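Local coordinates for ABC transporter binding protein AcbH (Actinoplanes, PDB 3OO8) that binds beta-D-galactopyranose with high selectivity as the extracellular solute receptor of an ABC transporter, at residues Asn73-Leu78 / Gln95-Gln100; Lys209-Glu214 / Gln369-Asp374. The protein carries 2 engineered substitutions. One frame throughout, in Å; residues are numbered along the deposited sequence.

Interaction 1: residues Asn73-Leu78 / Gln95-Gln100; sequences NISNYL and QFFAAQ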
loop_
_atom_site.group_PDB
_atom_site.type_symbol
_atom_site.label_atom_id
_atom_site.label_comp_id
_atom_site.label_asym_id
_atom_site.label_seq_id
_atom_site.Cartn_x
_atom_site.Cartn_y
_atom_site.Cartn_z
ATOM N N ASN A 73 9.689 17.944 1.906
ATOM C CA ASN A 73 10.837 18.444 2.665
ATOM C C ASN A 73 11.554 17.395 3.506
ATOM O O ASN A 73 12.500 17.727 4.228
ATOM C CB ASN A 73 10.400 19.625 3.552
ATOM C CG ASN A 73 11.582 20.334 4.245
ATOM O OD1 ASN A 73 12.549 20.760 3.592
ATOM N ND2 ASN A 73 11.477 20.500 5.566
ATOM N N ILE A 74 11.141 16.137 3.410
ATOM C CA ILE A 74 11.667 15.125 4.340
ATOM C C ILE A 74 13.186 15.017 4.508
ATOM O O ILE A 74 13.682 14.986 5.631
ATOM C CB ILE A 74 11.008 13.725 4.111
ATOM C CG1 ILE A 74 11.332 12.761 5.256
ATOM C CG2 ILE A 74 11.382 13.136 2.748
ATOM C CD1 ILE A 74 10.776 13.185 6.582
ATOM N N SER A 75 13.932 14.937 3.408
ATOM C CA SER A 75 15.386 14.764 3.528
ATOM C C SER A 75 16.015 15.985 4.224
ATOM O O SER A 75 16.839 15.838 5.141
ATOM C CB SER A 75 16.002 14.513 2.140
ATOM O OG SER A 75 17.402 14.278 2.258
ATOM N N ASN A 76 15.615 17.184 3.808
ATOM C CA ASN A 76 16.134 18.428 4.402
ATOM C C ASN A 76 15.744 18.510 5.875
ATOM O O ASN A 76 16.538 18.912 6.736
ATOM C CB ASN A 76 15.557 19.650 3.677
ATOM C CG ASN A 76 16.090 20.974 4.227
ATOM O OD1 ASN A 76 17.301 21.174 4.342
ATOM N ND2 ASN A 76 15.189 21.883 4.557
ATOM N N TYR A 77 14.505 18.104 6.149
ATOM C CA TYR A 77 13.976 18.065 7.511
ATOM C C TYR A 77 14.798 17.188 8.446
ATOM O O TYR A 77 15.157 17.612 9.549
ATOM C CB TYR A 77 12.512 17.632 7.469
ATOM C CG TYR A 77 11.897 17.262 8.813
ATOM C CD1 TYR A 77 11.373 18.234 9.662
ATOM C CD2 TYR A 77 11.783 15.922 9.189
ATOM C CE1 TYR A 77 10.796 17.879 10.899
ATOM C CE2 TYR A 77 11.188 15.570 10.394
ATOM C CZ TYR A 77 10.698 16.546 11.242
ATOM O OH TYR A 77 10.094 16.170 12.442
ATOM N N LEU A 78 15.113 15.968 8.011
ATOM C CA LEU A 78 15.895 15.051 8.819
ATOM C C LEU A 78 17.322 15.559 9.018
ATOM O O LEU A 78 17.964 15.282 10.035
ATOM C CB LEU A 78 15.931 13.673 8.141
ATOM C CG LEU A 78 14.564 12.975 8.132
ATOM C CD1 LEU A 78 14.588 11.745 7.243
ATOM C CD2 LEU A 78 14.157 12.608 9.562
ATOM N N GLN A 95 14.144 3.103 3.886
ATOM C CA GLN A 95 15.428 2.402 3.832
ATOM C C GLN A 95 16.580 3.308 3.394
ATOM O O GLN A 95 17.706 3.132 3.862
ATOM C CB GLN A 95 15.333 1.127 2.986
ATOM C CG GLN A 95 14.355 0.107 3.601
ATOM C CD GLN A 95 14.470 -1.263 3.030
ATOM O OE1 GLN A 95 14.609 -1.426 1.820
ATOM N NE2 GLN A 95 14.445 -2.277 3.899
ATOM N N PHE A 96 16.287 4.267 2.523
ATOM C CA PHE A 96 17.291 5.223 2.045
ATOM C C PHE A 96 17.766 6.086 3.218
ATOM O O PHE A 96 18.972 6.223 3.440
ATOM C CB PHE A 96 16.707 6.120 0.949
ATOM C CG PHE A 96 17.694 7.095 0.365
ATOM C CD1 PHE A 96 18.546 6.698 -0.659
ATOM C CD2 PHE A 96 17.770 8.390 0.834
ATOM C CE1 PHE A 96 19.467 7.580 -1.200
ATOM C CE2 PHE A 96 18.682 9.295 0.284
ATOM C CZ PHE A 96 19.534 8.879 -0.728
ATOM N N PHE A 97 16.827 6.636 3.984
ATOM C CA PHE A 97 17.212 7.475 5.101
ATOM C C PHE A 97 17.957 6.702 6.158
ATOM O O PHE A 97 18.935 7.229 6.693
ATOM C CB PHE A 97 16.035 8.252 5.680
ATOM C CG PHE A 97 15.282 9.057 4.660
ATOM C CD1 PHE A 97 15.960 9.828 3.734
ATOM C CD2 PHE A 97 13.892 9.069 4.648
ATOM C CE1 PHE A 97 15.270 10.581 2.793
ATOM C CE2 PHE A 97 13.196 9.828 3.710
ATOM C CZ PHE A 97 13.890 10.578 2.786
ATOM N N ALA A 98 17.520 5.473 6.448
ATOM C CA ALA A 98 18.200 4.606 7.424
ATOM C C ALA A 98 19.618 4.287 6.943
ATOM O O ALA A 98 20.556 4.282 7.734
ATOM C CB ALA A 98 17.421 3.289 7.676
ATOM N N ALA A 99 19.757 4.035 5.645
ATOM C CA ALA A 99 21.072 3.719 5.055
ATOM C C ALA A 99 22.020 4.911 5.160
ATOM O O ALA A 99 23.240 4.745 5.280
ATOM C CB ALA A 99 20.895 3.331 3.602
ATOM N N GLN A 100 21.453 6.106 5.102
ATOM C CA GLN A 100 22.189 7.359 5.118
ATOM C C GLN A 100 22.622 7.827 6.500
ATOM O O GLN A 100 23.315 8.837 6.610
ATOM C CB GLN A 100 21.291 8.416 4.521
ATOM C CG GLN A 100 21.914 9.737 4.244
ATOM C CD GLN A 100 21.070 10.518 3.255
ATOM O OE1 GLN A 100 19.967 10.094 2.906
ATOM N NE2 GLN A 100 21.584 11.651 2.794
#
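In the alpha/beta lobe built on the parallel strands 60-64, 30-34 and 85-89, the ring of Phe-97 from helix 92-99 meets Ile-74, Ser-75 and Leu-78 of helix 67-79. The latter is the helix of a beta-alpha-beta crossover that leaves strand 60-64 and returns in strand 85-89, with strand 30-34 between the two. The helix segments run nearly in the same direction, at 24°, but their axes stay 11.7 Å apart, and the side chain of Phe-97 spans that distance. With CG anti to its carbonyl carbon (chi1 -54°), the ring reaches across to the neighbouring helix. Leu-78 comes over one face, its CD1 4.0 Å from the ring centroid of Phe-97 and 22° off the ring normal, a CH-pi contact displaced toward the rim. At the far end of the ring both branches of Ile-74 take part: CG2 lies 3.6 Å from Phe-97 CZ, and CG1 lies 3.8 Å from Phe-97 CE2. Ser-75 adds a looser contact, CB to Phe-97 CE1 at 4.1 Å. No hydrogen bond crosses, so the joint rests on apolar packing. An alanine in place of Phe-97 takes away the ring, and is likely to open a gap between Ile-74 and Leu-78 on one helix and helix 92-99 on the other. Ile-74 also touches Trp-88 of strand 85-89, and its side chain lies about 4 Å from that of the galactose-binding Arg-93. The strand order 60-64, 30-34, 85-89, with the late strand 301-304 antiparallel beside 85-89, is the sheet topology of class 2 solute-binding proteins.

Interaction 2: residues Lys209-Glu214 / Gln369-Asp374; sequences KLMKHE and QFMERD. Engineered in segment 369-374: Glu-372 (natural residue Asp).
Met-211, in the last turn of helix 204-212, meets Asp-374 and Met-371 of the short helix 371-374 with successive atoms of its side chain. Its CB lies 3.3 Å from the backbone O of Asp-374, a close carbon-to-carbonyl contact. One bond further, Met-211 CG rests 3.8 Å from Asp-374 CB. The bend at chi2 (-56°) carries Met-211 SD to 3.8 Å from Met-371 CG, and the two side chains cross at about a right angle. Chi3 then sets the direction of the tip: Met-211 CE lies 4.1 Å from Leu-210 CD2 of its own helix and 4.5 Å from Met-371 CG. Trp-217 also touches Met-211.

The polar atoms beside this apolar contact have partners of their own. A water joins the segments, accepting from Lys-212 NZ at 2.8 Å and donating to Asp-374 O at 2.8 Å. The carboxylate of Asp-374 turns back on its own segment, where OD2 takes the N-H of Gln-369 at 2.8 Å, nearly straight (173°), on its syn side but 33° out of the carboxylate plane. At the N-cap, Phe-370 O accepts from both Arg-373 N and Asp-374 N, closing the short turn that carries Arg-373 and the engineered Glu-372 of the galactose site. The chemistry is divided: thioether and methylene packing joins the segments directly, the polar connection between them runs through water, and Met-211 O bonds Thr-375 OG1 just beyond.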
loop_
_atom_site.group_PDB
_atom_site.type_symbol
_atom_site.label_atom_id
_atom_site.label_comp_id
_atom_site.label_asym_id
_atom_site.label_seq_id
_atom_site.Cartn_x
_atom_site.Cartn_y
_atom_site.Cartn_z
ATOM N N LYS A 209 13.739 -6.151 -5.751
ATOM C CA LYS A 209 14.995 -5.982 -6.500
ATOM C C LYS A 209 14.770 -5.093 -7.702
ATOM O O LYS A 209 15.573 -4.183 -7.973
ATOM C CB LYS A 209 15.563 -7.325 -6.940
ATOM C CG LYS A 209 16.285 -8.118 -5.846
ATOM C CD LYS A 209 16.736 -9.445 -6.438
ATOM C CE LYS A 209 17.593 -10.221 -5.467
ATOM N NZ LYS A 209 17.931 -11.536 -6.083
ATOM N N LEU A 210 13.653 -5.323 -8.404
ATOM C CA LEU A 210 13.331 -4.507 -9.561
ATOM C C LEU A 210 13.106 -3.052 -9.135
ATOM O O LEU A 210 13.601 -2.118 -9.768
ATOM C CB LEU A 210 12.089 -5.041 -10.298
ATOM C CG LEU A 210 11.690 -4.296 -11.580
ATOM C CD1 LEU A 210 12.760 -4.398 -12.671
ATOM C CD2 LEU A 210 10.337 -4.762 -12.122
ATOM N N MET A 211 12.367 -2.867 -8.034
ATOM C CA MET A 211 12.148 -1.530 -7.493
ATOM C C MET A 211 13.430 -0.820 -7.152
ATOM O O MET A 211 13.499 0.388 -7.342
ATOM C CB MET A 211 11.255 -1.580 -6.255
ATOM C CG MET A 211 9.822 -1.985 -6.621
ATOM S SD MET A 211 8.822 -1.120 -7.834
ATOM C CE MET A 211 9.150 -2.002 -9.353
ATOM N N LYS A 212 14.394 -1.554 -6.609
ATOM C CA LYS A 212 15.691 -0.976 -6.213
ATOM C C LYS A 212 16.690 -0.903 -7.387
ATOM O O LYS A 212 17.791 -0.355 -7.244
ATOM C CB LYS A 212 16.252 -1.731 -5.036
ATOM C CG LYS A 212 15.425 -1.543 -3.729
ATOM C CD LYS A 212 16.001 -2.343 -2.599
ATOM C CE LYS A 212 15.243 -2.108 -1.302
ATOM N NZ LYS A 212 15.188 -0.658 -0.880
ATOM N N HIS A 213 16.248 -1.353 -8.560
ATOM C CA HIS A 213 17.099 -1.492 -9.757
ATOM C C HIS A 213 18.302 -2.444 -9.563
ATOM O O HIS A 213 19.373 -2.258 -10.168
ATOM C CB HIS A 213 17.543 -0.131 -10.293
ATOM C CG HIS A 213 18.071 -0.170 -11.691
ATOM N ND1 HIS A 213 17.369 -0.721 -12.744
ATOM C CD2 HIS A 213 19.235 0.286 -12.208
ATOM C CE1 HIS A 213 18.085 -0.618 -13.850
ATOM N NE2 HIS A 213 19.221 -0.010 -13.552
ATOM N N GLU A 214 18.104 -3.476 -8.752
ATOM C CA GLU A 214 19.029 -4.594 -8.605
ATOM C C GLU A 214 18.855 -5.608 -9.736
ATOM O O GLU A 214 19.721 -6.447 -9.986
ATOM C CB GLU A 214 18.883 -5.232 -7.220
ATOM C CG GLU A 214 19.358 -4.241 -6.188
ATOM C CD GLU A 214 18.914 -4.546 -4.785
ATOM O OE1 GLU A 214 18.225 -5.566 -4.568
ATOM O OE2 GLU A 214 19.237 -3.718 -3.900
ATOM N N GLN A 369 4.423 -2.009 -0.795
ATOM C CA GLN A 369 3.891 -0.730 -0.312
ATOM C C GLN A 369 3.329 0.136 -1.430
ATOM O O GLN A 369 3.111 1.331 -1.200
ATOM C CB GLN A 369 5.040 0.065 0.305
ATOM C CG GLN A 369 5.734 -0.658 1.461
ATOM C CD GLN A 369 4.747 -1.052 2.570
ATOM O OE1 GLN A 369 3.951 -0.235 3.023
ATOM N NE2 GLN A 369 4.833 -2.294 3.038
ATOM N N PHE A 370 3.089 -0.490 -2.590
ATOM C CA PHE A 370 2.660 0.176 -3.854
ATOM C C PHE A 370 3.878 0.773 -4.544
ATOM O O PHE A 370 4.804 1.231 -3.890
ATOM C CB PHE A 370 1.544 1.209 -3.633
ATOM C CG PHE A 370 0.944 1.736 -4.919
ATOM C CD1 PHE A 370 0.121 0.940 -5.720
ATOM C CD2 PHE A 370 1.176 3.054 -5.290
ATOM C CE1 PHE A 370 -0.441 1.459 -6.898
ATOM C CE2 PHE A 370 0.613 3.561 -6.464
ATOM C CZ PHE A 370 -0.189 2.758 -7.255
ATOM N N MET A 371 3.885 0.739 -5.870
ATOM C CA MET A 371 5.084 1.166 -6.605
ATOM C C MET A 371 5.589 2.550 -6.220
ATOM O O MET A 371 6.797 2.768 -6.115
ATOM C CB MET A 371 4.844 1.082 -8.115
ATOM C CG MET A 371 6.157 1.316 -8.881
ATOM S SD MET A 371 5.917 1.396 -10.682
ATOM C CE MET A 371 5.353 -0.275 -11.040
ATOM N N GLU A 372 4.678 3.482 -5.976
ATOM C CA GLU A 372 5.081 4.839 -5.608
ATOM C C GLU A 372 5.907 4.964 -4.321
ATOM O O GLU A 372 6.601 5.981 -4.124
ATOM C CB GLU A 372 3.854 5.724 -5.511
ATOM C CG GLU A 372 3.229 5.970 -6.848
ATOM C CD GLU A 372 3.567 7.310 -7.412
ATOM O OE1 GLU A 372 4.725 7.792 -7.237
ATOM O OE2 GLU A 372 2.630 7.881 -8.021
ATOM N N ARG A 373 5.818 3.961 -3.451
ATOM C CA ARG A 373 6.574 3.959 -2.202
ATOM C C ARG A 373 7.692 2.942 -2.229
ATOM O O ARG A 373 8.659 3.078 -1.469
ATOM C CB ARG A 373 5.633 3.665 -1.020
ATOM C CG ARG A 373 4.629 4.765 -0.778
ATOM C CD ARG A 373 3.760 4.410 0.424
ATOM N NE ARG A 373 2.919 5.538 0.833
ATOM C CZ ARG A 373 2.241 5.570 1.984
ATOM N NH1 ARG A 373 2.331 4.552 2.812
ATOM N NH2 ARG A 373 1.508 6.629 2.321
ATOM N N ASP A 374 7.611 1.937 -3.102
ATOM C CA ASP A 374 8.681 0.926 -3.115
ATOM C C ASP A 374 9.888 1.293 -3.983
ATOM O O ASP A 374 10.962 0.697 -3.839
ATOM C CB ASP A 374 8.150 -0.460 -3.531
ATOM C CG ASP A 374 7.460 -1.188 -2.384
ATOM O OD1 ASP A 374 8.019 -1.146 -1.256
ATOM O OD2 ASP A 374 6.438 -1.845 -2.660
HETATM O O HOH W 1 12.552 -0.367 -1.804
#

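Interactions 1 and 2 have centres 17 Å apart and meet through one probable hydrogen bond, Gln-95 OE1 to Lys-212 NZ at 2.9 Å. Because Lys-212 also holds the water on Asp-374 O, a polar chain runs from helix 92-99 to helix 371-374. The backbone link between Arg-373 and Tyr-92 is a second tie between the neighbourhoods. Both contacts border the galactose site: Arg-93 lies in the first turn of helix 92-99, whereas Arg-373 and the engineered Glu-372 lie within interaction 2, where the Asp-374 side chain is about 10 Å from that of Arg-93. Galactose is not bound in this model; Arg-373 NE bonds a glycerol, probably from the crystallisation liquor.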